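Local coordinates for type III effector HopU1 (Pseudomonas syringae pv. tomato, PDB 3U0J), which is an ADP-ribosyltransferase effector that probably transfers ADP-ribose from NAD+ to arginine side chains of a plant RNA-binding target, at residues Val193-Met198 and Pro245-Phe250; Ile218-Ser223 and Phe265-Ile270. All coordinates share one frame; numbering follows the deposited sequence.

Contact 1: Val193-Met198 and Pro245-Phe250; sequences VEPAFM and PMMSEF
A short antiparallel pairing joins Val193 and Glu194, at the end of edge strand 192-194, to Ser248 and Glu249, at the start of strand 248-257. Glu194 and Ser248 form the hydrogen-bonded pair. Glu194 N donates to Ser248 O over 3.0 Å, at 166°. The return bond, Ser248 N to Glu194 O, is weak. Val193 and Glu249 form the non-hydrogen-bonded pair. Their side chains run side by side, with Val193 CG2 3.5 Å from Glu249 CG. The Glu249 carboxylate salt-bridges Arg133 and Arg191. Beyond the pairing both chains leave strand geometry. Met247 N makes a weak bond to Pro195 O, and the end of the Met247 side chain crosses Val193 and Pro195, SD 3.8 Å from Val193 CG1 and CE against Pro195 CB. Glu194 bonds within its own segment: its OE1 takes Ala196 N on the anti lone pair at 2.7 Å, while OE2 pairs with Arg125. In arginine-specific ADP-ribosyltransferases the Ser-Thr strand and the glutamate motif line the active site. Here Met198 leads into strand 199-201, which begins Ser-Thr-Thr, and Pro245 follows strand 241-243, where the glutamate motif ends, so this contact probably lies next to that site. A water joins the two segments. Met198 N donates to it at 2.7 Å, and Ala196 O, Pro245 O and Ser248 OG lie within bonding distance. Met246 CG sits over one face of the Phe197 ring, 4.0 Å from its centroid and 24° off the normal. The sulfur lies obliquely to the same ring, a Met-aromatic contact. Helices 116-126 and 145-162 pack around this pair. Met198 bends at its last torsion (chi3 -74°) and brings CE against CE2 of Phe250. Its SD stands obliquely to that ring, 5.0 Å from the centroid.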
loop_
_atom_site.group_PDB
_atom_site.type_symbol
_atom_site.label_atom_id
_atom_site.label_comp_id
_atom_site.label_asym_id
_atom_site.label_seq_id
_atom_site.Cartn_x
_atom_site.Cartn_y
_atom_site.Cartn_z
ATOM N N VAL A 193 2.012 10.589 -10.421
ATOM C CA VAL A 193 1.663 10.813 -9.024
ATOM C C VAL A 193 0.582 9.842 -8.573
ATOM O O VAL A 193 -0.482 9.733 -9.202
ATOM C CB VAL A 193 1.167 12.250 -8.814
ATOM C CG1 VAL A 193 0.684 12.446 -7.380
ATOM C CG2 VAL A 193 2.274 13.238 -9.162
ATOM N N GLU A 194 0.863 9.131 -7.485
ATOM C CA GLU A 194 -0.104 8.184 -6.921
ATOM C C GLU A 194 -0.653 8.650 -5.560
ATOM O O GLU A 194 0.063 8.637 -4.553
ATOM C CB GLU A 194 0.514 6.793 -6.795
ATOM C CG GLU A 194 -0.350 5.845 -5.986
ATOM C CD GLU A 194 -1.707 5.646 -6.614
ATOM O OE1 GLU A 194 -2.704 6.185 -6.088
ATOM O OE2 GLU A 194 -1.765 4.963 -7.655
ATOM N N PRO A 195 -1.918 9.090 -5.530
ATOM C CA PRO A 195 -2.489 9.622 -4.281
ATOM C C PRO A 195 -2.662 8.552 -3.219
ATOM O O PRO A 195 -2.652 8.864 -2.027
ATOM C CB PRO A 195 -3.858 10.155 -4.707
ATOM C CG PRO A 195 -3.698 10.431 -6.204
ATOM C CD PRO A 195 -2.750 9.381 -6.708
ATOM N N ALA A 196 -2.817 7.299 -3.628
ATOM C CA ALA A 196 -3.010 6.232 -2.653
ATOM C C ALA A 196 -1.670 5.647 -2.208
ATOM O O ALA A 196 -0.621 6.168 -2.563
ATOM C CB ALA A 196 -3.921 5.167 -3.209
ATOM N N PHE A 197 -1.714 4.570 -1.429
ATOM C CA PHE A 197 -0.512 3.894 -0.949
ATOM C C PHE A 197 0.014 2.965 -2.025
ATOM O O PHE A 197 -0.568 1.904 -2.229
ATOM C CB PHE A 197 -0.871 3.035 0.274
ATOM C CG PHE A 197 -1.324 3.825 1.455
ATOM C CD1 PHE A 197 -0.407 4.373 2.327
ATOM C CD2 PHE A 197 -2.655 4.044 1.679
ATOM C CE1 PHE A 197 -0.816 5.129 3.406
ATOM C CE2 PHE A 197 -3.075 4.802 2.748
ATOM C CZ PHE A 197 -2.154 5.338 3.620
ATOM N N MET A 198 1.100 3.321 -2.706
ATOM C CA MET A 198 1.621 2.441 -3.751
ATOM C C MET A 198 2.248 1.175 -3.197
ATOM O O MET A 198 2.978 1.188 -2.192
ATOM C CB MET A 198 2.617 3.129 -4.670
ATOM C CG MET A 198 2.696 2.419 -6.024
ATOM S SD MET A 198 4.008 2.994 -7.097
ATOM C CE MET A 198 3.353 4.556 -7.630
ATOM N N PRO A 245 4.290 5.962 1.063
ATOM C CA PRO A 245 3.308 6.851 1.699
ATOM C C PRO A 245 2.383 7.495 0.666
ATOM O O PRO A 245 2.781 7.601 -0.488
ATOM C CB PRO A 245 4.181 7.947 2.326
ATOM C CG PRO A 245 5.564 7.384 2.378
ATOM C CD PRO A 245 5.669 6.460 1.215
ATOM N N MET A 246 1.190 7.930 1.080
ATOM C CA MET A 246 0.284 8.700 0.218
ATOM C C MET A 246 1.035 9.755 -0.613
ATOM O O MET A 246 2.045 10.304 -0.165
ATOM C CB MET A 246 -0.781 9.414 1.060
ATOM C CG MET A 246 -1.759 8.526 1.799
ATOM S SD MET A 246 -2.760 9.516 2.932
ATOM C CE MET A 246 -1.653 10.860 3.310
ATOM N N MET A 247 0.528 10.048 -1.811
ATOM C CA MET A 247 1.072 11.127 -2.644
ATOM C C MET A 247 2.538 10.962 -3.026
ATOM O O MET A 247 3.300 11.935 -3.029
ATOM C CB MET A 247 0.865 12.497 -1.993
ATOM C CG MET A 247 -0.511 13.088 -2.277
ATOM S SD MET A 247 -0.887 13.260 -4.032
ATOM C CE MET A 247 -2.656 13.116 -3.981
ATOM N N SER A 248 2.926 9.735 -3.356
ATOM C CA SER A 248 4.250 9.492 -3.899
ATOM C C SER A 248 4.326 10.001 -5.331
ATOM O O SER A 248 3.361 9.907 -6.100
ATOM C CB SER A 248 4.577 8.012 -3.861
ATOM O OG SER A 248 3.731 7.325 -4.751
ATOM N N GLU A 249 5.488 10.527 -5.687
ATOM C CA GLU A 249 5.653 11.270 -6.924
ATOM C C GLU A 249 6.841 10.722 -7.708
ATOM O O GLU A 249 7.908 10.495 -7.122
ATOM C CB GLU A 249 5.900 12.731 -6.553
ATOM C CG GLU A 249 5.268 13.735 -7.479
ATOM C CD GLU A 249 4.829 15.009 -6.769
ATOM O OE1 GLU A 249 4.548 14.976 -5.540
ATOM O OE2 GLU A 249 4.748 16.043 -7.467
ATOM N N PHE A 250 6.673 10.516 -9.019
ATOM C CA PHE A 250 7.751 9.942 -9.854
ATOM C C PHE A 250 8.007 10.646 -11.186
ATOM O O PHE A 250 7.090 11.141 -11.839
ATOM C CB PHE A 250 7.515 8.453 -10.130
ATOM C CG PHE A 250 7.228 7.652 -8.899
ATOM C CD1 PHE A 250 8.254 7.014 -8.216
ATOM C CD2 PHE A 250 5.933 7.555 -8.406
ATOM C CE1 PHE A 250 7.995 6.290 -7.071
ATOM C CE2 PHE A 250 5.670 6.834 -7.262
ATOM C CZ PHE A 250 6.705 6.199 -6.592
HETATM O O HOH W 1 2.057 5.895 -2.638
#

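Contact 2: Ile218-Ser223 and Phe265-Ile270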
loop_
_atom_site.group_PDB
_atom_site.type_symbol
_atom_site.label_atom_id
_atom_site.label_comp_id
_atom_site.label_asym_id
_atom_site.label_seq_id
_atom_site.Cartn_x
_atom_site.Cartn_y
_atom_site.Cartn_z
ATOM N N ILE A 218 1.434 -3.812 -18.425
ATOM C CA ILE A 218 2.211 -2.614 -18.101
ATOM C C ILE A 218 3.152 -2.860 -16.924
ATOM O O ILE A 218 2.706 -3.172 -15.824
ATOM C CB ILE A 218 1.286 -1.444 -17.779
ATOM C CG1 ILE A 218 0.376 -1.171 -18.987
ATOM C CG2 ILE A 218 2.088 -0.218 -17.385
ATOM C CD1 ILE A 218 -0.780 -0.230 -18.682
ATOM N N ALA A 219 4.452 -2.746 -17.153
ATOM C CA ALA A 219 5.413 -2.944 -16.069
ATOM C C ALA A 219 6.015 -1.626 -15.627
ATOM O O ALA A 219 6.312 -0.762 -16.450
ATOM C CB ALA A 219 6.521 -3.909 -16.484
ATOM N N PHE A 220 6.205 -1.481 -14.324
ATOM C CA PHE A 220 6.866 -0.310 -13.784
ATOM C C PHE A 220 8.146 -0.729 -13.102
ATOM O O PHE A 220 8.138 -1.566 -12.196
ATOM C CB PHE A 220 5.972 0.391 -12.771
ATOM C CG PHE A 220 4.815 1.105 -13.381
ATOM C CD1 PHE A 220 4.935 2.407 -13.800
ATOM C CD2 PHE A 220 3.596 0.475 -13.536
ATOM C CE1 PHE A 220 3.853 3.078 -14.366
ATOM C CE2 PHE A 220 2.512 1.152 -14.098
ATOM C CZ PHE A 220 2.650 2.456 -14.508
ATOM N N GLN A 221 9.258 -0.154 -13.538
ATOM C CA GLN A 221 10.511 -0.406 -12.871
ATOM C C GLN A 221 10.865 0.846 -12.131
ATOM O O GLN A 221 11.225 1.852 -12.735
ATOM C CB GLN A 221 11.595 -0.739 -13.867
ATOM C CG GLN A 221 12.939 -0.929 -13.219
ATOM C CD GLN A 221 13.996 -1.218 -14.240
ATOM O OE1 GLN A 221 13.882 -2.177 -15.013
ATOM N NE2 GLN A 221 15.035 -0.388 -14.264
ATOM N N ILE A 222 10.738 0.784 -10.814
ATOM C CA ILE A 222 10.820 1.962 -9.967
ATOM C C ILE A 222 12.068 1.901 -9.110
ATOM O O ILE A 222 12.361 0.877 -8.483
ATOM C CB ILE A 222 9.611 2.001 -9.043
ATOM C CG1 ILE A 222 8.347 1.728 -9.849
ATOM C CG2 ILE A 222 9.547 3.302 -8.301
ATOM C CD1 ILE A 222 7.099 1.686 -9.014
ATOM N N SER A 223 12.828 2.984 -9.100
ATOM C CA SER A 223 13.920 3.081 -8.157
ATOM C C SER A 223 13.534 4.098 -7.087
ATOM O O SER A 223 13.147 5.237 -7.387
ATOM C CB SER A 223 15.230 3.449 -8.847
ATOM O OG SER A 223 15.199 4.787 -9.287
ATOM N N PHE A 265 7.715 1.111 -18.189
ATOM C CA PHE A 265 8.064 2.478 -17.803
ATOM C C PHE A 265 9.032 2.461 -16.648
ATOM O O PHE A 265 8.798 1.798 -15.633
ATOM C CB PHE A 265 6.824 3.289 -17.452
ATOM C CG PHE A 265 5.815 3.270 -18.518
ATOM C CD1 PHE A 265 5.823 4.237 -19.499
ATOM C CD2 PHE A 265 4.889 2.242 -18.584
ATOM C CE1 PHE A 265 4.910 4.198 -20.528
ATOM C CE2 PHE A 265 3.962 2.192 -19.594
ATOM C CZ PHE A 265 3.970 3.175 -20.576
ATOM N N VAL A 266 10.138 3.168 -16.817
ATOM C CA VAL A 266 11.116 3.260 -15.754
ATOM C C VAL A 266 10.813 4.503 -14.967
ATOM O O VAL A 266 10.763 5.594 -15.522
ATOM C CB VAL A 266 12.550 3.321 -16.284
ATOM C CG1 VAL A 266 13.488 3.762 -15.167
ATOM C CG2 VAL A 266 12.955 1.965 -16.852
ATOM N N LEU A 267 10.582 4.315 -13.672
ATOM C CA LEU A 267 10.204 5.398 -12.778
ATOM C C LEU A 267 11.316 5.767 -11.802
ATOM O O LEU A 267 12.124 4.930 -11.420
ATOM C CB LEU A 267 8.959 5.004 -12.000
ATOM C CG LEU A 267 7.639 5.497 -12.581
ATOM C CD1 LEU A 267 7.550 5.187 -14.047
ATOM C CD2 LEU A 267 6.477 4.885 -11.815
ATOM N N SER A 268 11.341 7.025 -11.392
ATOM C CA SER A 268 12.314 7.484 -10.415
ATOM C C SER A 268 11.625 8.322 -9.332
ATOM O O SER A 268 10.993 9.336 -9.633
ATOM C CB SER A 268 13.392 8.298 -11.106
ATOM O OG SER A 268 14.492 8.484 -10.255
ATOM N N GLN A 269 11.738 7.891 -8.077
ATOM C CA GLN A 269 11.072 8.581 -6.977
ATOM C C GLN A 269 11.682 9.953 -6.705
ATOM O O GLN A 269 12.907 10.128 -6.734
ATOM C CB GLN A 269 11.123 7.743 -5.705
ATOM C CG GLN A 269 10.276 8.292 -4.580
ATOM C CD GLN A 269 10.458 7.521 -3.283
ATOM O OE1 GLN A 269 11.487 6.869 -3.072
ATOM N NE2 GLN A 269 9.455 7.587 -2.408
ATOM N N ILE A 270 10.806 10.914 -6.437
ATOM C CA ILE A 270 11.192 12.259 -6.048
ATOM C C ILE A 270 11.155 12.417 -4.525
ATOM O O ILE A 270 10.229 11.922 -3.852
ATOM C CB ILE A 270 10.227 13.251 -6.667
ATOM C CG1 ILE A 270 10.382 13.219 -8.178
ATOM C CG2 ILE A 270 10.459 14.655 -6.130
ATOM C CD1 ILE A 270 9.335 13.999 -8.886
#
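Phe265 N donates to Ala219 O at 2.9 Å, the first of five backbone hydrogen bonds that tie 218-223 to 265-269. Gln221 N then donates to Phe265 O. Leu267 N reaches Gln221 O at 2.7 Å. Ser223 N bonds to Leu267 O, and Gln269 N to Ser223 O. All are close to straight. This is the one parallel pair of neighbours in the mixed five-stranded sheet of the ADP-ribosyltransferase fold. The axes of the two short segments cross at -30°, in keeping with the twist of the sheet. Strand 167-172 flanks one partner and strand 248-257 the other. Gln269 OE1 bonds to Arg226 N, beyond the end of strand 218-224. On one face Gln221 and Val266 lie side by side, next to Ser223 and Ser268, and these four are partly exposed. The other face is buried and apolar. Helix 176-188 packs on it, with Leu182 touching both Phe220 and Phe265. The two phenylalanine rings meet obliquely, planes at 33° and centroids 5.9 Å apart. Ile218 CG2 reaches the edge of the Phe265 ring; chi1 of -59° turns this methyl opposite the backbone N. Further along, Ile222 CG1 runs beside Leu267 CB at 4.0 Å. Both methyls of Leu267 meet Phe220 CD1: CD1 of Leu267 lies in the ring plane at the edge, and CD2 approaches obliquely at 3.5 Å.

Both contacts belong to the same five-stranded sheet. Contact 2 joins two inner strands and is largely buried. Contact 1 lies at the margin, where outermost strand 192-194 meets strand 248-257, and is only partly buried. Strand 248-257 is also the neighbour of 263-269, so the pairings continue across the sheet: Ile270 N probably bonds to Glu249 O. Phe250 packs on Ile222 and Gln269 and so bridges the two contacts. Their chemistry differs with position. Contact 2 rests on regular parallel backbone bonds, with branched and aromatic side chains on its buried face. Contact 1 has few regular bonds and adds a water, charged glutamates and methionines.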